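Side-chain contacts in DUF2019 domain-containing protein (Rhodopseudomonas palustris, PDB 2I9C), which is of unknown function but folds as a compact, single-chain, all-helical protein of the DUF2019 family, which is grouped in the TPR clan: residues Ala16-Val21 with Ala45-Glu50; Thr22-Asp27 with Ile34-Arg39; Ser64-Pro69 with Leu75-Leu80; Glu91-Ile96 with Gly106-Cys111. All coordinates share one frame; numbering follows the deposited sequence.

Interaction 1: residues Ala16-Val21 with Ala45-Glu50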
loop_
_atom_site.group_PDB
_atom_site.type_symbol
_atom_site.label_atom_id
_atom_site.label_comp_id
_atom_site.label_asym_id
_atom_site.label_seq_id
_atom_site.Cartn_x
_atom_site.Cartn_y
_atom_site.Cartn_z
ATOM N N ALA A 16 3.693 -11.462 -0.689
ATOM C CA ALA A 16 2.750 -12.147 -1.565
ATOM C C ALA A 16 1.356 -11.944 -0.968
ATOM O O ALA A 16 0.407 -11.722 -1.697
ATOM C CB ALA A 16 3.086 -13.674 -1.710
ATOM N N LEU A 17 1.216 -12.068 0.362
ATOM C CA LEU A 17 -0.132 -11.924 0.948
ATOM C C LEU A 17 -0.615 -10.460 0.854
ATOM O O LEU A 17 -1.784 -10.203 0.604
ATOM C CB LEU A 17 -0.159 -12.415 2.404
ATOM C CG LEU A 17 -1.531 -12.391 3.085
ATOM C CD1 LEU A 17 -2.510 -13.445 2.401
ATOM C CD2 LEU A 17 -1.338 -12.693 4.617
ATOM N N PHE A 18 0.292 -9.513 1.055
ATOM C CA PHE A 18 -0.037 -8.100 0.859
ATOM C C PHE A 18 -0.661 -7.911 -0.551
ATOM O O PHE A 18 -1.688 -7.243 -0.700
ATOM C CB PHE A 18 1.231 -7.238 1.011
ATOM C CG PHE A 18 0.985 -5.729 0.892
ATOM C CD1 PHE A 18 0.909 -4.921 2.032
ATOM C CD2 PHE A 18 0.841 -5.136 -0.357
ATOM C CE1 PHE A 18 0.712 -3.537 1.918
ATOM C CE2 PHE A 18 0.632 -3.771 -0.498
ATOM C CZ PHE A 18 0.574 -2.968 0.642
ATOM N N ALA A 19 -0.025 -8.446 -1.593
ATOM C CA ALA A 19 -0.573 -8.256 -2.935
ATOM C C ALA A 19 -1.953 -8.939 -3.112
ATOM O O ALA A 19 -2.858 -8.374 -3.738
ATOM C CB ALA A 19 0.428 -8.764 -4.032
ATOM N N LYS A 20 -2.095 -10.155 -2.573
ATOM C CA LYS A 20 -3.366 -10.895 -2.682
ATOM C C LYS A 20 -4.496 -10.128 -2.002
ATOM O O LYS A 20 -5.569 -10.002 -2.570
ATOM C CB LYS A 20 -3.255 -12.334 -2.121
ATOM C CG LYS A 20 -4.502 -13.226 -2.358
ATOM C CD LYS A 20 -4.434 -14.559 -1.614
ATOM C CE LYS A 20 -5.164 -15.650 -2.407
ATOM N NZ LYS A 20 -6.229 -16.306 -1.600
ATOM N N VAL A 21 -4.263 -9.621 -0.791
ATOM C CA VAL A 21 -5.354 -8.920 -0.085
ATOM C C VAL A 21 -5.705 -7.552 -0.700
ATOM O O VAL A 21 -6.839 -7.104 -0.634
ATOM C CB VAL A 21 -5.156 -8.826 1.500
ATOM C CG1 VAL A 21 -4.768 -10.124 2.062
ATOM C CG2 VAL A 21 -4.131 -7.807 1.855
ATOM N N ALA A 45 -2.879 -3.656 6.635
ATOM C CA ALA A 45 -2.213 -2.835 7.652
ATOM C C ALA A 45 -1.421 -3.654 8.644
ATOM O O ALA A 45 -0.301 -3.269 9.018
ATOM C CB ALA A 45 -3.262 -1.931 8.428
ATOM N N GLU A 46 -1.999 -4.775 9.096
ATOM C CA GLU A 46 -1.260 -5.716 9.929
ATOM C C GLU A 46 -0.015 -6.256 9.255
ATOM O O GLU A 46 1.042 -6.373 9.884
ATOM C CB GLU A 46 -2.134 -6.880 10.347
ATOM C CG GLU A 46 -3.266 -6.395 11.193
ATOM C CD GLU A 46 -4.046 -7.517 11.767
ATOM O OE1 GLU A 46 -3.406 -8.342 12.452
ATOM O OE2 GLU A 46 -5.279 -7.572 11.531
ATOM N N ILE A 47 -0.125 -6.556 7.964
ATOM C CA ILE A 47 1.051 -7.007 7.199
ATOM C C ILE A 47 2.151 -5.941 7.171
ATOM O O ILE A 47 3.314 -6.259 7.421
ATOM C CB ILE A 47 0.686 -7.464 5.756
ATOM C CG1 ILE A 47 -0.218 -8.719 5.795
ATOM C CG2 ILE A 47 1.950 -7.793 4.952
ATOM C CD1 ILE A 47 -1.046 -8.921 4.497
ATOM N N ALA A 48 1.782 -4.693 6.885
ATOM C CA ALA A 48 2.743 -3.598 6.808
ATOM C C ALA A 48 3.389 -3.343 8.151
ATOM O O ALA A 48 4.598 -3.113 8.197
ATOM C CB ALA A 48 2.094 -2.339 6.302
ATOM N N ASP A 49 2.606 -3.410 9.241
ATOM C CA ASP A 49 3.151 -3.262 10.619
ATOM C C ASP A 49 4.122 -4.354 10.991
ATOM O O ASP A 49 5.143 -4.098 11.632
ATOM C CB ASP A 49 2.040 -3.205 11.673
ATOM C CG ASP A 49 1.372 -1.833 11.732
ATOM O OD1 ASP A 49 1.783 -0.916 10.964
ATOM O OD2 ASP A 49 0.416 -1.693 12.507
ATOM N N GLU A 50 3.812 -5.583 10.585
ATOM C CA GLU A 50 4.734 -6.690 10.824
ATOM C C GLU A 50 6.062 -6.479 10.039
ATOM O O GLU A 50 7.143 -6.693 10.566
ATOM C CB GLU A 50 4.081 -8.043 10.465
ATOM C CG GLU A 50 5.034 -9.251 10.579
ATOM C CD GLU A 50 5.524 -9.527 12.002
ATOM O OE1 GLU A 50 4.886 -9.111 13.017
ATOM O OE2 GLU A 50 6.574 -10.164 12.122
#

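Interaction 2: residues Thr22-Asp27 with Ile34-Arg39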
loop_
_atom_site.group_PDB
_atom_site.type_symbol
_atom_site.label_atom_id
_atom_site.label_comp_id
_atom_site.label_asym_id
_atom_site.label_seq_id
_atom_site.Cartn_x
_atom_site.Cartn_y
_atom_site.Cartn_z
ATOM N N THR A 22 -4.734 -6.888 -1.295
ATOM C CA THR A 22 -4.964 -5.614 -1.928
ATOM C C THR A 22 -5.617 -5.747 -3.330
ATOM O O THR A 22 -6.435 -4.899 -3.739
ATOM C CB THR A 22 -3.648 -4.864 -1.880
ATOM O OG1 THR A 22 -3.175 -4.943 -0.519
ATOM C CG2 THR A 22 -3.809 -3.423 -2.273
ATOM N N VAL A 23 -5.294 -6.824 -4.052
ATOM C CA VAL A 23 -6.104 -7.196 -5.251
ATOM C C VAL A 23 -7.569 -7.401 -4.826
ATOM O O VAL A 23 -8.501 -6.897 -5.446
ATOM C CB VAL A 23 -5.545 -8.490 -5.896
ATOM C CG1 VAL A 23 -6.575 -9.169 -6.810
ATOM C CG2 VAL A 23 -4.262 -8.153 -6.698
ATOM N N GLU A 24 -7.779 -8.167 -3.759
ATOM C CA GLU A 24 -9.122 -8.374 -3.269
ATOM C C GLU A 24 -9.784 -7.092 -2.759
ATOM O O GLU A 24 -10.991 -6.958 -2.898
ATOM C CB GLU A 24 -9.153 -9.483 -2.231
ATOM C CG GLU A 24 -8.840 -10.863 -2.861
ATOM C CD GLU A 24 -8.835 -12.001 -1.829
ATOM O OE1 GLU A 24 -9.580 -11.904 -0.817
ATOM O OE2 GLU A 24 -8.074 -12.990 -2.039
ATOM N N GLN A 25 -9.017 -6.149 -2.204
ATOM C CA GLN A 25 -9.539 -4.775 -1.943
ATOM C C GLN A 25 -10.118 -4.134 -3.192
ATOM O O GLN A 25 -11.265 -3.665 -3.199
ATOM C CB GLN A 25 -8.479 -3.838 -1.350
ATOM C CG GLN A 25 -8.125 -4.112 0.142
ATOM C CD GLN A 25 -6.919 -3.302 0.547
ATOM O OE1 GLN A 25 -6.659 -2.270 -0.040
ATOM N NE2 GLN A 25 -6.145 -3.784 1.499
ATOM N N ASP A 26 -9.345 -4.157 -4.260
ATOM C CA ASP A 26 -9.771 -3.629 -5.534
ATOM C C ASP A 26 -11.066 -4.317 -5.961
ATOM O O ASP A 26 -12.028 -3.643 -6.290
ATOM C CB ASP A 26 -8.682 -3.864 -6.596
ATOM C CG ASP A 26 -8.894 -3.029 -7.830
ATOM O OD1 ASP A 26 -9.268 -1.840 -7.667
ATOM O OD2 ASP A 26 -8.671 -3.547 -8.963
ATOM N N ASP A 27 -11.094 -5.645 -5.930
ATOM C CA ASP A 27 -12.292 -6.428 -6.289
ATOM C C ASP A 27 -13.490 -5.980 -5.451
ATOM O O ASP A 27 -14.610 -5.797 -5.968
ATOM C CB ASP A 27 -12.072 -7.927 -6.014
ATOM C CG ASP A 27 -11.089 -8.617 -6.995
ATOM O OD1 ASP A 27 -10.767 -7.995 -8.031
ATOM O OD2 ASP A 27 -10.695 -9.805 -6.711
ATOM N N ILE A 34 -18.341 -3.506 0.763
ATOM C CA ILE A 34 -17.612 -2.568 1.631
ATOM C C ILE A 34 -17.129 -3.223 2.943
ATOM O O ILE A 34 -16.018 -2.947 3.355
ATOM C CB ILE A 34 -18.416 -1.247 1.872
ATOM C CG1 ILE A 34 -18.674 -0.476 0.533
ATOM C CG2 ILE A 34 -17.782 -0.355 2.969
ATOM C CD1 ILE A 34 -17.673 -0.653 -0.590
ATOM N N SER A 35 -17.932 -4.093 3.570
ATOM C CA SER A 35 -17.459 -4.795 4.785
ATOM C C SER A 35 -16.189 -5.619 4.500
ATOM O O SER A 35 -15.254 -5.579 5.282
ATOM C CB SER A 35 -18.543 -5.618 5.497
ATOM O OG SER A 35 -18.878 -6.808 4.803
ATOM N N ARG A 36 -16.160 -6.304 3.355
ATOM C CA ARG A 36 -15.012 -7.091 2.916
ATOM C C ARG A 36 -13.793 -6.188 2.637
ATOM O O ARG A 36 -12.667 -6.523 3.026
ATOM C CB ARG A 36 -15.383 -7.946 1.680
ATOM C CG ARG A 36 -14.267 -8.814 1.086
ATOM C CD ARG A 36 -14.054 -9.998 2.003
ATOM N NE ARG A 36 -13.046 -10.963 1.546
ATOM C CZ ARG A 36 -12.839 -12.142 2.140
ATOM N NH1 ARG A 36 -13.553 -12.480 3.215
ATOM N NH2 ARG A 36 -11.905 -12.975 1.674
ATOM N N PHE A 37 -14.014 -5.056 1.959
ATOM C CA PHE A 37 -12.947 -4.078 1.740
ATOM C C PHE A 37 -12.276 -3.641 3.045
ATOM O O PHE A 37 -11.059 -3.620 3.134
ATOM C CB PHE A 37 -13.456 -2.807 1.019
ATOM C CG PHE A 37 -12.392 -1.753 0.914
ATOM C CD1 PHE A 37 -11.398 -1.854 -0.061
ATOM C CD2 PHE A 37 -12.307 -0.741 1.864
ATOM C CE1 PHE A 37 -10.360 -0.910 -0.144
ATOM C CE2 PHE A 37 -11.270 0.205 1.798
ATOM C CZ PHE A 37 -10.302 0.122 0.799
ATOM N N ASN A 38 -13.098 -3.294 4.047
ATOM C CA ASN A 38 -12.616 -2.830 5.345
ATOM C C ASN A 38 -11.791 -3.903 6.068
ATOM O O ASN A 38 -10.740 -3.611 6.639
ATOM C CB ASN A 38 -13.820 -2.377 6.228
ATOM C CG ASN A 38 -14.475 -1.122 5.702
ATOM O OD1 ASN A 38 -13.824 -0.287 5.030
ATOM N ND2 ASN A 38 -15.764 -0.966 6.003
ATOM N N ARG A 39 -12.249 -5.151 6.026
ATOM C CA ARG A 39 -11.487 -6.222 6.671
ATOM C C ARG A 39 -10.172 -6.496 5.946
ATOM O O ARG A 39 -9.149 -6.662 6.581
ATOM C CB ARG A 39 -12.308 -7.487 6.856
ATOM C CG ARG A 39 -13.526 -7.290 7.748
ATOM C CD ARG A 39 -14.069 -8.620 8.261
ATOM N NE ARG A 39 -15.021 -8.394 9.316
ATOM C CZ ARG A 39 -14.692 -8.258 10.598
ATOM N NH1 ARG A 39 -13.419 -8.312 10.972
ATOM N NH2 ARG A 39 -15.615 -8.019 11.485
HETATM O O HOH W 1 -12.209 -11.181 -0.844
#

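Interaction 3: residues Ser64-Pro69 with Leu75-Leu80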
loop_
_atom_site.group_PDB
_atom_site.type_symbol
_atom_site.label_atom_id
_atom_site.label_comp_id
_atom_site.label_asym_id
_atom_site.label_seq_id
_atom_site.Cartn_x
_atom_site.Cartn_y
_atom_site.Cartn_z
ATOM N N SER A 64 8.880 -4.057 -4.564
ATOM C CA SER A 64 8.695 -5.036 -5.676
ATOM C C SER A 64 7.297 -5.005 -6.281
ATOM O O SER A 64 7.081 -5.468 -7.403
ATOM C CB SER A 64 8.893 -6.444 -5.158
ATOM O OG SER A 64 10.268 -6.697 -4.937
ATOM N N LEU A 65 6.338 -4.484 -5.527
ATOM C CA LEU A 65 4.982 -4.444 -5.978
ATOM C C LEU A 65 4.604 -3.251 -6.837
ATOM O O LEU A 65 3.460 -3.165 -7.249
ATOM C CB LEU A 65 4.061 -4.488 -4.766
ATOM C CG LEU A 65 4.186 -5.733 -3.891
ATOM C CD1 LEU A 65 3.089 -5.626 -2.764
ATOM C CD2 LEU A 65 4.017 -7.056 -4.670
ATOM N N PHE A 66 5.526 -2.302 -7.059
ATOM C CA PHE A 66 5.216 -1.093 -7.868
ATOM C C PHE A 66 4.896 -1.460 -9.320
ATOM O O PHE A 66 4.264 -0.655 -10.006
ATOM C CB PHE A 66 6.396 -0.122 -7.881
ATOM C CG PHE A 66 6.542 0.735 -6.617
ATOM C CD1 PHE A 66 5.867 0.429 -5.439
ATOM C CD2 PHE A 66 7.442 1.825 -6.610
ATOM C CE1 PHE A 66 6.077 1.181 -4.297
ATOM C CE2 PHE A 66 7.612 2.633 -5.451
ATOM C CZ PHE A 66 6.939 2.314 -4.300
ATOM N N GLU A 67 5.399 -2.605 -9.810
ATOM C CA GLU A 67 5.070 -3.090 -11.165
ATOM C C GLU A 67 3.905 -4.112 -11.171
ATOM O O GLU A 67 3.472 -4.559 -12.221
ATOM C CB GLU A 67 6.305 -3.649 -11.891
ATOM C CG GLU A 67 7.408 -2.621 -12.018
ATOM C CD GLU A 67 8.608 -3.170 -12.736
ATOM O OE1 GLU A 67 8.502 -4.286 -13.251
ATOM O OE2 GLU A 67 9.653 -2.500 -12.765
ATOM N N TYR A 68 3.376 -4.430 -9.998
ATOM C CA TYR A 68 2.251 -5.393 -9.880
ATOM C C TYR A 68 1.044 -4.914 -10.762
ATOM O O TYR A 68 0.682 -3.760 -10.683
ATOM C CB TYR A 68 1.840 -5.586 -8.392
ATOM C CG TYR A 68 0.922 -6.775 -8.225
ATOM C CD1 TYR A 68 1.443 -8.032 -7.856
ATOM C CD2 TYR A 68 -0.439 -6.685 -8.561
ATOM C CE1 TYR A 68 0.642 -9.155 -7.791
ATOM C CE2 TYR A 68 -1.263 -7.821 -8.523
ATOM C CZ TYR A 68 -0.713 -9.030 -8.105
ATOM O OH TYR A 68 -1.500 -10.108 -8.024
ATOM N N PRO A 69 0.444 -5.812 -11.601
ATOM C CA PRO A 69 -0.642 -5.380 -12.495
ATOM C C PRO A 69 -1.993 -5.192 -11.759
ATOM O O PRO A 69 -2.989 -5.893 -12.035
ATOM C CB PRO A 69 -0.704 -6.520 -13.531
ATOM C CG PRO A 69 -0.351 -7.761 -12.725
ATOM C CD PRO A 69 0.775 -7.256 -11.797
ATOM N N LEU A 75 -0.882 1.500 -5.565
ATOM C CA LEU A 75 -1.223 2.634 -4.688
ATOM C C LEU A 75 -0.849 2.361 -3.237
ATOM O O LEU A 75 -0.174 3.150 -2.574
ATOM C CB LEU A 75 -2.736 2.975 -4.755
ATOM C CG LEU A 75 -3.233 4.009 -3.724
ATOM C CD1 LEU A 75 -2.690 5.378 -4.005
ATOM C CD2 LEU A 75 -4.766 4.039 -3.818
ATOM N N GLN A 76 -1.300 1.231 -2.734
ATOM C CA GLN A 76 -1.078 0.902 -1.342
ATOM C C GLN A 76 0.400 0.667 -1.055
ATOM O O GLN A 76 0.878 1.038 -0.011
ATOM C CB GLN A 76 -1.931 -0.299 -0.914
ATOM C CG GLN A 76 -3.435 0.068 -0.773
ATOM C CD GLN A 76 -3.641 1.338 0.024
ATOM O OE1 GLN A 76 -3.215 1.430 1.162
ATOM N NE2 GLN A 76 -4.293 2.326 -0.580
ATOM N N ALA A 77 1.093 0.035 -1.989
ATOM C CA ALA A 77 2.533 -0.209 -1.849
ATOM C C ALA A 77 3.320 1.120 -1.813
ATOM O O ALA A 77 4.230 1.274 -0.993
ATOM C CB ALA A 77 3.075 -1.144 -2.999
ATOM N N ALA A 78 2.932 2.077 -2.647
ATOM C CA ALA A 78 3.572 3.375 -2.656
ATOM C C ALA A 78 3.231 4.153 -1.397
ATOM O O ALA A 78 4.108 4.757 -0.765
ATOM C CB ALA A 78 3.181 4.163 -3.921
ATOM N N LYS A 79 1.963 4.121 -0.981
ATOM C CA LYS A 79 1.609 4.794 0.291
ATOM C C LYS A 79 2.377 4.251 1.493
ATOM O O LYS A 79 2.819 5.004 2.338
ATOM C CB LYS A 79 0.101 4.739 0.566
ATOM C CG LYS A 79 -0.681 5.700 -0.308
ATOM C CD LYS A 79 -2.159 5.452 -0.301
ATOM C CE LYS A 79 -2.846 5.917 0.960
ATOM N NZ LYS A 79 -4.291 5.424 0.898
ATOM N N LEU A 80 2.565 2.951 1.542
ATOM C CA LEU A 80 3.200 2.305 2.707
ATOM C C LEU A 80 4.726 2.250 2.621
ATOM O O LEU A 80 5.390 1.751 3.544
ATOM C CB LEU A 80 2.632 0.867 2.899
ATOM C CG LEU A 80 1.215 0.881 3.515
ATOM C CD1 LEU A 80 0.530 -0.491 3.455
ATOM C CD2 LEU A 80 1.304 1.322 4.955
#

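Interaction 4: residues Glu91-Ile96 with Gly106-Cys111. With ACT (acetate ion), chain B.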
loop_
_atom_site.group_PDB
_atom_site.type_symbol
_atom_site.label_atom_id
_atom_site.label_comp_id
_atom_site.label_asym_id
_atom_site.label_seq_id
_atom_site.Cartn_x
_atom_site.Cartn_y
_atom_site.Cartn_z
ATOM N N GLU A 91 7.492 9.151 -6.574
ATOM C CA GLU A 91 7.504 8.917 -8.025
ATOM C C GLU A 91 6.361 7.995 -8.492
ATOM O O GLU A 91 5.710 8.257 -9.519
ATOM C CB GLU A 91 8.865 8.354 -8.439
ATOM C CG GLU A 91 9.033 8.071 -9.957
ATOM C CD GLU A 91 10.369 7.360 -10.324
ATOM O OE1 GLU A 91 10.745 6.343 -9.664
ATOM O OE2 GLU A 91 11.027 7.823 -11.305
ATOM N N GLN A 92 6.135 6.908 -7.767
ATOM C CA GLN A 92 5.024 6.013 -8.081
ATOM C C GLN A 92 3.673 6.707 -7.860
ATOM O O GLN A 92 2.812 6.632 -8.708
ATOM C CB GLN A 92 5.102 4.698 -7.297
ATOM C CG GLN A 92 3.921 3.719 -7.542
ATOM C CD GLN A 92 3.723 3.312 -8.983
ATOM O OE1 GLN A 92 4.681 3.251 -9.789
ATOM N NE2 GLN A 92 2.471 3.038 -9.337
ATOM N N LEU A 93 3.519 7.456 -6.781
ATOM C CA LEU A 93 2.259 8.143 -6.584
ATOM C C LEU A 93 2.005 9.114 -7.714
ATOM O O LEU A 93 0.867 9.273 -8.123
ATOM C CB LEU A 93 2.228 8.856 -5.227
ATOM C CG LEU A 93 2.217 8.004 -3.957
ATOM C CD1 LEU A 93 2.318 8.922 -2.726
ATOM C CD2 LEU A 93 0.900 7.164 -3.899
ATOM N N GLU A 94 3.066 9.792 -8.182
ATOM C CA GLU A 94 2.973 10.753 -9.266
ATOM C C GLU A 94 2.535 10.067 -10.550
ATOM O O GLU A 94 1.708 10.608 -11.241
ATOM C CB GLU A 94 4.284 11.523 -9.449
ATOM C CG GLU A 94 4.493 12.562 -8.301
ATOM C CD GLU A 94 5.847 13.267 -8.289
ATOM O OE1 GLU A 94 6.847 12.764 -8.875
ATOM O OE2 GLU A 94 5.907 14.329 -7.636
ATOM N N ALA A 95 3.101 8.899 -10.858
ATOM C CA ALA A 95 2.661 8.034 -12.005
ATOM C C ALA A 95 1.192 7.602 -11.921
ATOM O O ALA A 95 0.497 7.584 -12.933
ATOM C CB ALA A 95 3.560 6.807 -12.125
ATOM N N ILE A 96 0.744 7.196 -10.727
ATOM C CA ILE A 96 -0.681 6.911 -10.502
ATOM C C ILE A 96 -1.567 8.144 -10.785
ATOM O O ILE A 96 -2.524 8.051 -11.560
ATOM C CB ILE A 96 -0.938 6.283 -9.083
ATOM C CG1 ILE A 96 -0.111 4.990 -8.950
ATOM C CG2 ILE A 96 -2.491 6.032 -8.845
ATOM C CD1 ILE A 96 -0.187 4.380 -7.502
ATOM N N GLY A 106 -7.098 9.667 -7.418
ATOM C CA GLY A 106 -7.576 10.777 -6.558
ATOM C C GLY A 106 -7.002 10.582 -5.170
ATOM O O GLY A 106 -6.609 11.540 -4.507
ATOM N N ASP A 107 -6.919 9.317 -4.747
ATOM C CA ASP A 107 -6.325 8.940 -3.465
ATOM C C ASP A 107 -4.833 9.354 -3.515
ATOM O O ASP A 107 -4.336 9.971 -2.580
ATOM C CB ASP A 107 -6.520 7.418 -3.249
ATOM C CG ASP A 107 -6.095 6.914 -1.883
ATOM O OD1 ASP A 107 -5.060 7.318 -1.309
ATOM O OD2 ASP A 107 -6.766 5.995 -1.378
ATOM N N ALA A 108 -4.134 9.049 -4.613
ATOM C CA ALA A 108 -2.705 9.390 -4.737
ATOM C C ALA A 108 -2.473 10.887 -4.776
ATOM O O ALA A 108 -1.527 11.368 -4.175
ATOM C CB ALA A 108 -2.098 8.701 -5.935
ATOM N N GLY A 109 -3.376 11.613 -5.456
ATOM C CA GLY A 109 -3.367 13.069 -5.538
ATOM C C GLY A 109 -3.494 13.699 -4.156
ATOM O O GLY A 109 -2.693 14.590 -3.804
HETATM N N MSE A 110 -4.469 13.229 -3.364
HETATM C CA MSE A 110 -4.654 13.690 -1.984
HETATM C C MSE A 110 -3.425 13.389 -1.086
HETATM O O MSE A 110 -3.001 14.252 -0.291
HETATM C CB MSE A 110 -5.954 13.126 -1.391
HETATM C CG MSE A 110 -6.313 13.615 0.037
HETATM SE SE MSE A 110 -7.339 15.342 0.197
HETATM C CE MSE A 110 -5.854 16.590 0.252
ATOM N N CYS A 111 -2.845 12.190 -1.235
ATOM C CA CYS A 111 -1.617 11.825 -0.535
ATOM C C CYS A 111 -0.495 12.822 -0.812
ATOM O O CYS A 111 0.175 13.277 0.111
ATOM C CB CYS A 111 -1.136 10.429 -0.922
ATOM S SG CYS A 111 0.102 9.846 0.201
HETATM C C ACT B . 1.195 3.548 -13.019
HETATM O O ACT B . 1.501 2.914 -11.941
HETATM O OXT ACT B . 1.766 3.445 -14.237
HETATM C CH3 ACT B . 0.139 4.477 -12.727
#

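Interaction 1: residues Ala16-Val21 with Ala45-Glu50
Ile47 pushes its side chain straight into helix 16-21, where Leu17, Phe18 and Val21 receive it. Its CB lies on the side of its helix that faces this partner, and the side chain divides there. The CG2 branch, anti to the backbone N, runs to the CB of Phe18, 4.0 Å from CG2, and comes up to the benzyl ring at its edge, close to the ring plane. The other branch starts with CG1 beside the backbone N (chi1 -65°) and stays extended through chi2, which carries the terminal methyl CD1 deepest into the contact. CD1 settles against the backbone of the opposing helix, 3.7 Å from Phe18 N. On one flank the Leu17 side chain crosses that of Ile47 at about a right angle, Leu17 CG lying 3.8 Å from Ile47 CD1. On another flank Val21 CG2 approaches Ile47 CD1 more loosely, at 4.2 Å. One methyl thus touches two aliphatic side chains and the backbone N of Phe18, and the side-chain packing is wholly apolar.

The surrounding residues extend this core. Leu14 of helix 11-30 also packs on Ile47, Val21 leans on Leu40, Val43 and Met44 of helix 34-53, and the Phe18 ring reaches beyond the pair to Leu62, Leu65 and Leu80. Over these short segments the axes approach to 9.8 Å with their directions 158° apart. Two consecutive, nearly antiparallel helices packed in this way form a helical hairpin, consistent with the helix-pair repeats of the TPR clan to which the family is assigned.

Interaction 2: residues Thr22-Asp27 with Ile34-Arg39
Arg36 opens the contact by bending back toward Glu24. With CG anti to its backbone N and a turn at chi2 (75°), its long chain brings the guanidinium to the carboxylate, and Glu24 OE1 meets it at the edge, in its plane. The two flat groups lie only 6° apart, yet the salt bridge is a long one, with 3.6 Å between Glu24 OE1 and Arg36 NH2. A water molecule beside the pair donates to Glu24 OE1; its approach to Arg36 NE is unusually short, and that bond is best taken as doubtful. Glu24 has a second, weak and distant, positive partner in Lys20.

Phe37, the next residue, supplies the apolar half. One edge of its ring faces helix 22-27, with CD1 3.6 Å from Gln25 O, which lies near the ring plane. The neighbouring CE1 touches Gln25 CB at 3.7 Å and then Gln25 CG at 3.9 Å, while the amide stands steeply to the ring, the planes 79° apart. That amide is held by others: its OE1 accepts a hydrogen bond from Gln72, and its NE2 makes a weak one to Leu40 O. Phe37 also covers Ala28 and Leu29 further along helix 11-30. A partly covered ring edge and a hydrated ion pair nearer solvent join two successive helices close to their connecting loop, the turn end of a helical hairpin.

Interaction 3: residues Ser64-Pro69 with Leu75-Leu80
Leu65 and Phe66 press on Ala77 and Ala78, and the small size of the two alanines lets them come close. The tight part is the ring. CG of Phe66 sits beside its backbone N (chi1 -79°), and the phenyl group extends to helix 75-79 with an edge foremost. Its CE1 lies 3.7 Å from Ala77 C and equally near Ala78 N, so it rests on the peptide joining the two alanines, with Ala77 O in the ring plane. Phe66 CD1 meets Ala77 CB at 4.0 Å, and CZ reaches Ala78 CA at 3.9 Å. Beside the ring, Leu65 adds a single methyl-to-methylene touch, its CB 3.9 Å from Ala77 CB. Replacing Phe66 by an alanine would probably open a gap over this peptide and leave Ala77 and Ala78 without their aromatic cover.

Toward solvent the link is looser and polar. Past Phe66 the chain runs through exposed Glu67, and here Arg74 of helix 71-79 fastens the loop, by a hydrogen bond to Tyr68 O and a weak one to Glu67 O. Tyr68 N in turn bonds to Leu65 O, curling the segment. Leu65 lies against Val15 of helix 11-30, whereas Phe66 and Ala78 both abut Gln92 of helix 86-99, so the loop and helix 71-79 lie between these two helices, while Gln76 and Leu80 meet helix 34-53 and Leu75 meets helix 104-117.

Interaction 4: residues Glu91-Ile96 with Gly106-Cys111
Ala108 CB sits in a shallow seat made by Leu93 and Ile96. It is 3.7 Å from Leu93 O. Leu93 CD2 lies 3.9 Å from the same Ala108 CB, and Ile96 CG2 completes the seat. The other branch of Leu93, CD1, meets Cys111 SG at 3.8 Å in one of the two modelled positions of that cysteine. A side chain as short as alanine allows the segment axes to approach to 8.6 Å, with directions 135° apart. Behind this shell, Leu82 backs both Leu93 and Cys111, and Ala78 packs on Leu93.

On a different side of helix 91-96, Gln92 bends at chi2 (58°) and donates from NE2 to acetate O, 2.8 Å away, at an N-H...O angle of 156°; Arg74 is the acetate's second hydrogen-bonding partner. A leucine in place of Gln92 would probably leave that acetate oxygen without its amide donor and the ion held less firmly beside Arg74. The acetate probably came from the crystallisation liquor, so it marks a spot able to take a carboxylate without proving a natural ligand, while the helix interface itself relies on apolar fit.

How the interactions relate
Interactions 1 and 2 join the same two helices, 11-30 and 34-53, with centres about 13 Å apart: the first is buried and purely apolar, whereas the second, near the loop, mixes a ring-edge contact with a long, hydrated ion pair. Interaction 3, nearest the centre of the chain, touches all the others. Ala48 packs on Leu80, Thr22 on Gln76, and Leu75 on Ile96. Interaction 4, on helices 86-99 and 104-117, lies on the opposite side of the chain's centre from interaction 1 without touching it; its helix-to-helix interface is likewise buried and apolar, but tied to interaction 3 by the Lys79-Asp107 salt bridge.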